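PDB 3M3M: glutathione S-transferase from Pseudomonas fluorescens, which binds glutathione and probably catalyses its transfer to electrophilic substrates, as glutathione transferases generally do. Local coordinates for residues His104-Ala109 with Leu164-Thr168; Phe99-His104 with Ala138-Met142; Trp96-Glu100 with Ile159-Leu164. All blocks are in the same frame, centred on the assembly; numbering follows the deposited sequence.

Contact 1 of 3, residues His104-Ala109 with Leu164-Thr168; sequences HEPYIA and LYAYT
The imidazole of His-104 reaches across to Leu-164 and Thr-168, joining two nearly parallel helices in the all-helical C-terminal domain of the glutathione transferase fold. The axes of 104-109 and 164-168 run 10.0 Å apart at 22°, and the rings of His-104 and Tyr-167 occupy much of the gap. Followed outward, His-104 begins with CB, which borders CD2 of Leu-164 at 4.1 Å. Its CG stands trans to the backbone N, which carries the ring to the other helix, against Leu-164 and Thr-168. There the same Leu-164 methyl sits over the ring centre in a CH-pi contact, 3.6 Å from Leu-164 CD2 to the centroid of the His-104 ring and only 7° off the normal, while CG1 of Ile-108 from the next turn covers the opposite face. A flat ring suits this slot between two aliphatic groups. At the tip, NE2 gives a weak, bent hydrogen bond to OG1 of Thr-168, 2.9 Å long with an N-H...O angle of 123°. Threonine fits here because that hydroxyl is at once a donor, to the carbonyl O of Leu-164 in its own helix; this carbonyl also takes the Thr-168 backbone N-H, from the other face of its plane.

One turn along, Tyr-167 of the glutathione site is met by Glu-105, Ile-108 and Ala-109. CG of Glu-105 approaches its CE2 obliquely, with the carboxylate nearly perpendicular to the ring, and CG2 of Ile-108 packs on its CB and carbonyl O. The phenol OH makes a weak hydrogen bond to Asn-14, outside both segments. An alanine allows the backbone of 104-109 to come close to the ring: CB of Ala-109 lies over one face of Tyr-167, displaced toward the rim, 3.5 Å from both CE1 and CZ.

Contact 2 of 3, residues Phe99-His104 with Ala138-Met142; sequences FEQYSH and ALDVM. With GSH (glutathione), chain B.
Phe-99 and Ala-138 meet where helix 87-117 crosses helix 125-146, at 137° between the local axes. The phenylalanine ring enters tip first: CZ lies 3.6 Å from the carbonyl O of Ala-138, which sits in the ring plane at the edge, and 3.9 Å from the CB of that residue. Flanking the tip, CE1 meets CG1 of Val-141 and CE2 meets CG of Met-142, a selenomethionine in this crystal. Its selenium turns to the imidazole of His-104, 3.8 Å from CD2, in an oblique chalcogen-aromatic contact. Ala-138 is small enough for the backbones to close up, and its CB presses to 3.2 Å from the carbonyl O of Ser-103.

Behind this shell, Trp-96 packs edge-to-face with Phe-99, and Ile-184 and Trp-187 of helix 182-192 back Met-142. Residues 99-104 contain a wider, pi-type turn at 100-104, where the bond from His-104 N to Glu-100 O is weak. Within the same range, Gln-101 belongs to the glutathione pocket, so one helix serves both ligand and core. The side chains that meet are mostly apolar, so cohesion probably rests chiefly on dispersion and fit, with two carbonyl oxygens against C-H groups and the soft, polarisable selenium matched to aromatic carbon.

Contact 3 of 3, residues Trp96-Glu100 with Ile159-Leu164; sequences WQFFE and IADIAL
Leu-164 has the most surface buried here, followed by Gln-97 and Glu-100, in a nearly parallel pairing of 96-100 with 159-164 at 9.0 Å and 14° between axes. The two branches of Leu-164 divide the work: CD1 lies 3.9 Å from CE3 of Trp-96, and CD2 packs 3.5 Å from CG of Glu-100 while also meeting the edge of the Phe-99 ring. A forked aliphatic chain suits a place where it must meet Trp-96, Phe-99 and Glu-100 at once.

Gln-97, extended beyond CG (chi2 -172°), runs past CB of Ala-163 to bring NE2 to the carbonyl O of Ile-159. That hydrogen bond is weak, 3.4 Å long; the amide oxygen has a firmer partner in Asn-74 of helix 69-77. Close packing is possible because Ala-160 and Ala-163 are small, and the CB atoms of Trp-96 and Ala-160 come within 3.5 Å.

Glu-100 touches Leu-164 and the carbonyl O of Ala-163 through its methylenes, then bends at chi2 (-99°) toward the N-terminal domain. Its OE2 forms a salt bridge with Lys-17 and its OE1 accepts from Asn-70. With its charge paired in this way, a buried carboxylate can be accommodated, and Lys-17 would be expected to favour its ionised form.

Overall arrangement
All three contacts lie in the C-terminal helical domain and share helix 87-117, their centres 8 to 9 Å apart. Contacts 3, 2 and 1 follow one another along that helix. Contact 2 turns to helix 125-146, whereas contacts 3 and 1 use the first and second halves of helix 159-168, the next helix in the chain. Leu-164 is common to contacts 1 and 3, His-104 to 1 and 2, and Phe-99 and Glu-100 to 2 and 3, making the packing continuous. Helix 87-117 thus joins two partner helices, and the glutathione-pocket residues Gln-101 and Tyr-167 are carried by this helical framework beside the N-terminal domain.

Contact 1 of 3, residues His104-Ala109 with Leu164-Thr168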
loop_
_atom_site.group_PDB
_atom_site.type_symbol
_atom_site.label_atom_id
_atom_site.label_comp_id
_atom_site.label_asym_id
_atom_site.label_seq_id
_atom_site.Cartn_x
_atom_site.Cartn_y
_atom_site.Cartn_z
ATOM N N HIS A 104 -8.747 5.148 -3.890
ATOM C CA HIS A 104 -7.901 5.706 -2.831
ATOM C C HIS A 104 -6.474 6.006 -3.368
ATOM O O HIS A 104 -6.099 7.137 -3.487
ATOM C CB HIS A 104 -7.862 4.682 -1.695
ATOM C CG HIS A 104 -7.045 5.056 -0.503
ATOM N ND1 HIS A 104 -5.707 4.764 -0.402
ATOM C CD2 HIS A 104 -7.396 5.624 0.663
ATOM C CE1 HIS A 104 -5.262 5.170 0.765
ATOM N NE2 HIS A 104 -6.261 5.713 1.423
ATOM N N GLU A 105 -5.758 4.948 -3.753
ATOM C CA GLU A 105 -4.384 5.132 -4.238
ATOM C C GLU A 105 -4.224 6.291 -5.306
ATOM O O GLU A 105 -3.359 7.162 -5.166
ATOM C CB GLU A 105 -3.760 3.752 -4.690
ATOM C CG GLU A 105 -2.239 3.731 -4.690
ATOM C CD GLU A 105 -1.604 4.218 -5.943
ATOM O OE1 GLU A 105 -2.303 4.864 -6.808
ATOM O OE2 GLU A 105 -0.346 4.014 -6.106
ATOM N N PRO A 106 -5.077 6.351 -6.370
ATOM C CA PRO A 106 -4.814 7.386 -7.379
ATOM C C PRO A 106 -4.987 8.792 -6.857
ATOM O O PRO A 106 -4.571 9.730 -7.577
ATOM C CB PRO A 106 -5.946 7.148 -8.396
ATOM C CG PRO A 106 -6.254 5.629 -8.288
ATOM C CD PRO A 106 -6.186 5.467 -6.777
ATOM N N TYR A 107 -5.588 8.971 -5.684
ATOM C CA TYR A 107 -5.770 10.345 -5.125
ATOM C C TYR A 107 -4.732 10.579 -4.017
ATOM O O TYR A 107 -4.062 11.577 -4.008
ATOM C CB TYR A 107 -7.216 10.520 -4.586
ATOM C CG TYR A 107 -8.173 10.071 -5.713
ATOM C CD1 TYR A 107 -8.078 10.657 -6.948
ATOM C CD2 TYR A 107 -9.015 8.974 -5.566
ATOM C CE1 TYR A 107 -8.886 10.270 -8.055
ATOM C CE2 TYR A 107 -9.805 8.536 -6.653
ATOM C CZ TYR A 107 -9.719 9.192 -7.896
ATOM O OH TYR A 107 -10.473 8.805 -9.024
ATOM N N ILE A 108 -4.612 9.630 -3.069
ATOM C CA ILE A 108 -3.698 9.795 -1.927
ATOM C C ILE A 108 -2.285 9.706 -2.443
ATOM O O ILE A 108 -1.506 10.603 -2.168
ATOM C CB ILE A 108 -3.939 8.808 -0.770
ATOM C CG1 ILE A 108 -5.459 8.783 -0.361
ATOM C CG2 ILE A 108 -2.901 9.043 0.369
ATOM C CD1 ILE A 108 -5.983 10.071 0.250
ATOM N N ALA A 109 -1.962 8.694 -3.226
ATOM C CA ALA A 109 -0.566 8.511 -3.651
ATOM C C ALA A 109 -0.145 9.625 -4.622
ATOM O O ALA A 109 0.983 10.110 -4.529
ATOM C CB ALA A 109 -0.336 7.125 -4.361
ATOM N N LEU A 164 -4.318 -0.482 2.750
ATOM C CA LEU A 164 -4.750 0.919 2.965
ATOM C C LEU A 164 -3.818 1.713 3.909
ATOM O O LEU A 164 -3.768 2.966 3.801
ATOM C CB LEU A 164 -6.217 0.978 3.429
ATOM C CG LEU A 164 -7.128 0.719 2.179
ATOM C CD1 LEU A 164 -8.409 0.174 2.481
ATOM C CD2 LEU A 164 -7.287 1.988 1.385
ATOM N N TYR A 165 -3.068 1.032 4.803
ATOM C CA TYR A 165 -2.199 1.765 5.712
ATOM C C TYR A 165 -1.045 2.370 4.952
ATOM O O TYR A 165 -0.586 3.462 5.322
ATOM C CB TYR A 165 -1.648 0.787 6.744
ATOM C CG TYR A 165 -0.717 1.434 7.752
ATOM C CD1 TYR A 165 -1.259 2.164 8.882
ATOM C CD2 TYR A 165 0.658 1.357 7.573
ATOM C CE1 TYR A 165 -0.399 2.789 9.779
ATOM C CE2 TYR A 165 1.530 2.037 8.489
ATOM C CZ TYR A 165 0.974 2.735 9.527
ATOM O OH TYR A 165 1.862 3.385 10.415
ATOM N N ALA A 166 -0.591 1.670 3.893
ATOM C CA ALA A 166 0.675 2.065 3.260
ATOM C C ALA A 166 0.661 3.532 2.818
ATOM O O ALA A 166 1.622 4.252 3.143
ATOM C CB ALA A 166 1.029 1.111 2.050
ATOM N N TYR A 167 -0.358 3.993 2.077
ATOM C CA TYR A 167 -0.368 5.375 1.763
ATOM C C TYR A 167 -1.166 6.192 2.804
ATOM O O TYR A 167 -0.907 7.396 2.911
ATOM C CB TYR A 167 -1.043 5.601 0.376
ATOM C CG TYR A 167 -0.014 5.294 -0.726
ATOM C CD1 TYR A 167 1.022 6.219 -1.003
ATOM C CD2 TYR A 167 -0.177 4.158 -1.503
ATOM C CE1 TYR A 167 1.972 5.926 -2.061
ATOM C CE2 TYR A 167 0.715 3.888 -2.581
ATOM C CZ TYR A 167 1.757 4.777 -2.851
ATOM O OH TYR A 167 2.696 4.436 -3.894
ATOM N N THR A 168 -2.153 5.589 3.433
ATOM C CA THR A 168 -2.908 6.491 4.358
ATOM C C THR A 168 -1.965 7.060 5.457
ATOM O O THR A 168 -2.111 8.214 5.822
ATOM C CB THR A 168 -4.087 5.779 4.997
ATOM O OG1 THR A 168 -4.973 5.276 3.968
ATOM C CG2 THR A 168 -4.926 6.774 5.881
#

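Contact 2 of 3, residues Phe99-His104 with Ala138-Met142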
loop_
_atom_site.group_PDB
_atom_site.type_symbol
_atom_site.label_atom_id
_atom_site.label_comp_id
_atom_site.label_asym_id
_atom_site.label_seq_id
_atom_site.Cartn_x
_atom_site.Cartn_y
_atom_site.Cartn_z
ATOM N N PHE A 99 -10.998 -1.510 -3.728
ATOM C CA PHE A 99 -11.322 -0.127 -3.386
ATOM C C PHE A 99 -10.055 0.702 -3.229
ATOM O O PHE A 99 -9.961 1.837 -3.697
ATOM C CB PHE A 99 -12.096 -0.117 -2.030
ATOM C CG PHE A 99 -12.108 1.237 -1.285
ATOM C CD1 PHE A 99 -13.106 2.200 -1.498
ATOM C CD2 PHE A 99 -11.084 1.486 -0.277
ATOM C CE1 PHE A 99 -13.078 3.468 -0.761
ATOM C CE2 PHE A 99 -11.122 2.679 0.468
ATOM C CZ PHE A 99 -12.070 3.635 0.242
ATOM N N GLU A 100 -9.031 0.089 -2.623
ATOM C CA GLU A 100 -7.765 0.875 -2.453
ATOM C C GLU A 100 -7.088 1.234 -3.814
ATOM O O GLU A 100 -6.655 2.442 -4.023
ATOM C CB GLU A 100 -6.751 0.085 -1.600
ATOM C CG GLU A 100 -5.422 0.850 -1.406
ATOM C CD GLU A 100 -4.291 0.392 -2.365
ATOM O OE1 GLU A 100 -4.352 -0.717 -2.906
ATOM O OE2 GLU A 100 -3.281 1.094 -2.461
ATOM N N GLN A 101 -7.118 0.290 -4.768
ATOM C CA GLN A 101 -6.497 0.521 -6.063
ATOM C C GLN A 101 -7.371 1.508 -6.946
ATOM O O GLN A 101 -6.790 2.262 -7.743
ATOM C CB GLN A 101 -6.315 -0.844 -6.786
ATOM C CG GLN A 101 -5.154 -1.642 -6.164
ATOM C CD GLN A 101 -3.782 -0.993 -6.471
ATOM O OE1 GLN A 101 -2.974 -0.616 -5.519
ATOM N NE2 GLN A 101 -3.476 -0.853 -7.734
ATOM N N TYR A 102 -8.708 1.542 -6.733
ATOM C CA TYR A 102 -9.584 2.277 -7.677
ATOM C C TYR A 102 -9.955 3.671 -7.111
ATOM O O TYR A 102 -9.947 4.695 -7.816
ATOM C CB TYR A 102 -10.871 1.455 -7.959
ATOM C CG TYR A 102 -11.586 2.080 -9.138
ATOM C CD1 TYR A 102 -11.192 1.729 -10.423
ATOM C CD2 TYR A 102 -12.577 3.065 -8.956
ATOM C CE1 TYR A 102 -11.755 2.323 -11.572
ATOM C CE2 TYR A 102 -13.170 3.653 -10.114
ATOM C CZ TYR A 102 -12.743 3.240 -11.397
ATOM O OH TYR A 102 -13.281 3.859 -12.539
ATOM N N SER A 103 -10.218 3.712 -5.810
ATOM C CA SER A 103 -10.833 4.869 -5.159
ATOM C C SER A 103 -9.920 5.653 -4.237
ATOM O O SER A 103 -10.324 6.689 -3.767
ATOM C CB SER A 103 -12.077 4.384 -4.347
ATOM O OG SER A 103 -13.111 3.983 -5.304
ATOM N N HIS A 104 -8.747 5.148 -3.890
ATOM C CA HIS A 104 -7.901 5.706 -2.831
ATOM C C HIS A 104 -6.474 6.006 -3.368
ATOM O O HIS A 104 -6.099 7.137 -3.487
ATOM C CB HIS A 104 -7.862 4.682 -1.695
ATOM C CG HIS A 104 -7.045 5.056 -0.503
ATOM N ND1 HIS A 104 -5.707 4.764 -0.402
ATOM C CD2 HIS A 104 -7.396 5.624 0.663
ATOM C CE1 HIS A 104 -5.262 5.170 0.765
ATOM N NE2 HIS A 104 -6.261 5.713 1.423
ATOM N N ALA A 138 -12.679 8.971 -0.238
ATOM C CA ALA A 138 -12.238 7.609 0.164
ATOM C C ALA A 138 -11.940 7.543 1.679
ATOM O O ALA A 138 -12.286 6.555 2.346
ATOM C CB ALA A 138 -10.955 7.228 -0.656
ATOM N N LEU A 139 -11.270 8.569 2.231
ATOM C CA LEU A 139 -11.003 8.547 3.686
ATOM C C LEU A 139 -12.326 8.586 4.483
ATOM O O LEU A 139 -12.423 7.891 5.506
ATOM C CB LEU A 139 -10.110 9.759 4.062
ATOM C CG LEU A 139 -8.708 9.748 3.369
ATOM C CD1 LEU A 139 -7.973 11.133 3.623
ATOM C CD2 LEU A 139 -7.886 8.575 3.968
ATOM N N ASP A 140 -13.352 9.240 3.898
ATOM C CA ASP A 140 -14.637 9.233 4.558
ATOM C C ASP A 140 -15.247 7.856 4.625
ATOM O O ASP A 140 -15.794 7.439 5.659
ATOM C CB ASP A 140 -15.655 10.151 3.833
ATOM C CG ASP A 140 -15.360 11.627 3.968
ATOM O OD1 ASP A 140 -14.533 12.064 4.848
ATOM O OD2 ASP A 140 -15.892 12.369 3.095
ATOM N N VAL A 141 -15.127 7.078 3.545
ATOM C CA VAL A 141 -15.572 5.660 3.605
ATOM C C VAL A 141 -14.881 4.832 4.714
ATOM O O VAL A 141 -15.531 4.069 5.464
ATOM C CB VAL A 141 -15.350 4.978 2.219
ATOM C CG1 VAL A 141 -15.694 3.472 2.313
ATOM C CG2 VAL A 141 -16.227 5.708 1.119
HETATM N N MSE A 142 -13.535 4.988 4.778
HETATM C CA MSE A 142 -12.761 4.259 5.766
HETATM C C MSE A 142 -13.193 4.718 7.195
HETATM O O MSE A 142 -13.243 3.874 8.079
HETATM C CB MSE A 142 -11.232 4.580 5.556
HETATM C CG MSE A 142 -10.753 3.859 4.289
HETATM SE SE MSE A 142 -8.873 4.528 4.024
HETATM C CE MSE A 142 -8.104 3.727 5.743
HETATM N N1 GSH B . -1.319 -1.273 -9.280
HETATM C CA1 GSH B . 0.168 -1.338 -8.991
HETATM C C1 GSH B . 0.462 -1.993 -7.638
HETATM O O11 GSH B . 1.520 -2.681 -7.544
HETATM O O12 GSH B . -0.325 -1.768 -6.679
HETATM C CB1 GSH B . 0.659 0.146 -9.026
HETATM C CG1 GSH B . 2.125 0.109 -8.731
HETATM C CD1 GSH B . 2.783 1.460 -9.083
HETATM O OE1 GSH B . 2.025 2.519 -9.573
HETATM N N2 GSH B . 4.127 1.644 -8.921
HETATM C CA2 GSH B . 4.736 2.934 -9.243
HETATM C C2 GSH B . 5.596 2.710 -10.409
HETATM O O2 GSH B . 6.286 1.575 -10.461
HETATM C CB2 GSH B . 5.575 3.346 -8.004
HETATM S SG2 GSH B . 4.465 3.623 -6.506
HETATM N N3 GSH B . 5.657 3.608 -11.380
HETATM C CA3 GSH B . 6.607 3.362 -12.479
HETATM C C3 GSH B . 6.055 3.748 -13.840
HETATM O O31 GSH B . 6.843 3.965 -14.811
HETATM O O32 GSH B . 4.825 3.804 -13.998
#

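Contact 3 of 3, residues Trp96-Glu100 with Ile159-Leu164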
loop_
_atom_site.group_PDB
_atom_site.type_symbol
_atom_site.label_atom_id
_atom_site.label_comp_id
_atom_site.label_asym_id
_atom_site.label_seq_id
_atom_site.Cartn_x
_atom_site.Cartn_y
_atom_site.Cartn_z
ATOM N N TRP A 96 -11.881 -4.292 0.087
ATOM C CA TRP A 96 -11.104 -3.156 0.497
ATOM C C TRP A 96 -9.824 -2.985 -0.387
ATOM O O TRP A 96 -9.403 -1.864 -0.602
ATOM C CB TRP A 96 -10.731 -3.283 2.011
ATOM C CG TRP A 96 -11.903 -2.996 2.847
ATOM C CD1 TRP A 96 -12.662 -3.942 3.492
ATOM C CD2 TRP A 96 -12.582 -1.751 2.983
ATOM N NE1 TRP A 96 -13.777 -3.364 4.078
ATOM C CE2 TRP A 96 -13.728 -2.003 3.824
ATOM C CE3 TRP A 96 -12.299 -0.421 2.560
ATOM C CZ2 TRP A 96 -14.628 -0.998 4.181
ATOM C CZ3 TRP A 96 -13.233 0.591 2.928
ATOM C CH2 TRP A 96 -14.362 0.277 3.753
ATOM N N GLN A 97 -9.227 -4.084 -0.803
ATOM C CA GLN A 97 -8.059 -3.962 -1.701
ATOM C C GLN A 97 -8.413 -3.395 -3.108
ATOM O O GLN A 97 -7.609 -2.597 -3.602
ATOM C CB GLN A 97 -7.343 -5.281 -1.836
ATOM C CG GLN A 97 -6.691 -5.793 -0.464
ATOM C CD GLN A 97 -5.852 -6.978 -0.723
ATOM O OE1 GLN A 97 -6.315 -7.935 -1.363
ATOM N NE2 GLN A 97 -4.592 -6.928 -0.262
ATOM N N PHE A 98 -9.504 -3.819 -3.761
ATOM C CA PHE A 98 -9.845 -3.222 -5.052
ATOM C C PHE A 98 -10.236 -1.778 -4.810
ATOM O O PHE A 98 -9.922 -0.913 -5.631
ATOM C CB PHE A 98 -10.960 -4.081 -5.682
ATOM C CG PHE A 98 -10.438 -5.384 -6.191
ATOM C CD1 PHE A 98 -9.533 -5.364 -7.245
ATOM C CD2 PHE A 98 -10.845 -6.616 -5.645
ATOM C CE1 PHE A 98 -9.001 -6.572 -7.752
ATOM C CE2 PHE A 98 -10.351 -7.809 -6.103
ATOM C CZ PHE A 98 -9.404 -7.789 -7.173
ATOM N N PHE A 99 -10.998 -1.510 -3.728
ATOM C CA PHE A 99 -11.322 -0.127 -3.386
ATOM C C PHE A 99 -10.055 0.702 -3.229
ATOM O O PHE A 99 -9.961 1.837 -3.697
ATOM C CB PHE A 99 -12.096 -0.117 -2.030
ATOM C CG PHE A 99 -12.108 1.237 -1.285
ATOM C CD1 PHE A 99 -13.106 2.200 -1.498
ATOM C CD2 PHE A 99 -11.084 1.486 -0.277
ATOM C CE1 PHE A 99 -13.078 3.468 -0.761
ATOM C CE2 PHE A 99 -11.122 2.679 0.468
ATOM C CZ PHE A 99 -12.070 3.635 0.242
ATOM N N GLU A 100 -9.031 0.089 -2.623
ATOM C CA GLU A 100 -7.765 0.875 -2.453
ATOM C C GLU A 100 -7.088 1.234 -3.814
ATOM O O GLU A 100 -6.655 2.442 -4.023
ATOM C CB GLU A 100 -6.751 0.085 -1.600
ATOM C CG GLU A 100 -5.422 0.850 -1.406
ATOM C CD GLU A 100 -4.291 0.392 -2.365
ATOM O OE1 GLU A 100 -4.352 -0.717 -2.906
ATOM O OE2 GLU A 100 -3.281 1.094 -2.461
ATOM N N ILE A 159 -4.678 -8.170 5.247
ATOM C CA ILE A 159 -3.985 -7.467 4.166
ATOM C C ILE A 159 -4.841 -6.347 3.600
ATOM O O ILE A 159 -4.330 -5.563 2.846
ATOM C CB ILE A 159 -3.594 -8.465 2.993
ATOM C CG1 ILE A 159 -4.810 -9.270 2.457
ATOM C CG2 ILE A 159 -2.531 -9.468 3.593
ATOM C CD1 ILE A 159 -4.352 -10.266 1.291
ATOM N N ALA A 160 -6.131 -6.272 3.958
ATOM C CA ALA A 160 -6.863 -5.012 3.569
ATOM C C ALA A 160 -6.317 -3.829 4.356
ATOM O O ALA A 160 -6.161 -2.749 3.798
ATOM C CB ALA A 160 -8.374 -5.127 3.886
ATOM N N ASP A 161 -6.069 -4.003 5.650
ATOM C CA ASP A 161 -5.486 -2.877 6.446
ATOM C C ASP A 161 -4.103 -2.550 5.927
ATOM O O ASP A 161 -3.758 -1.398 5.852
ATOM C CB ASP A 161 -5.397 -3.352 7.923
ATOM C CG ASP A 161 -6.788 -3.750 8.483
ATOM O OD1 ASP A 161 -7.682 -2.898 8.622
ATOM O OD2 ASP A 161 -6.965 -4.941 8.748
ATOM N N ILE A 162 -3.275 -3.576 5.690
ATOM C CA ILE A 162 -1.905 -3.356 5.194
ATOM C C ILE A 162 -2.002 -2.543 3.852
ATOM O O ILE A 162 -1.291 -1.498 3.664
ATOM C CB ILE A 162 -1.189 -4.627 4.967
ATOM C CG1 ILE A 162 -0.917 -5.336 6.353
ATOM C CG2 ILE A 162 0.163 -4.344 4.211
ATOM C CD1 ILE A 162 -0.488 -6.781 6.203
ATOM N N ALA A 163 -2.869 -2.980 2.959
ATOM C CA ALA A 163 -3.014 -2.270 1.650
ATOM C C ALA A 163 -3.350 -0.776 1.857
ATOM O O ALA A 163 -2.837 0.132 1.144
ATOM C CB ALA A 163 -4.094 -3.006 0.815
ATOM N N LEU A 164 -4.318 -0.482 2.750
ATOM C CA LEU A 164 -4.750 0.919 2.965
ATOM C C LEU A 164 -3.818 1.713 3.909
ATOM O O LEU A 164 -3.768 2.966 3.801
ATOM C CB LEU A 164 -6.217 0.978 3.429
ATOM C CG LEU A 164 -7.128 0.719 2.179
ATOM C CD1 LEU A 164 -8.409 0.174 2.481
ATOM C CD2 LEU A 164 -7.287 1.988 1.385
#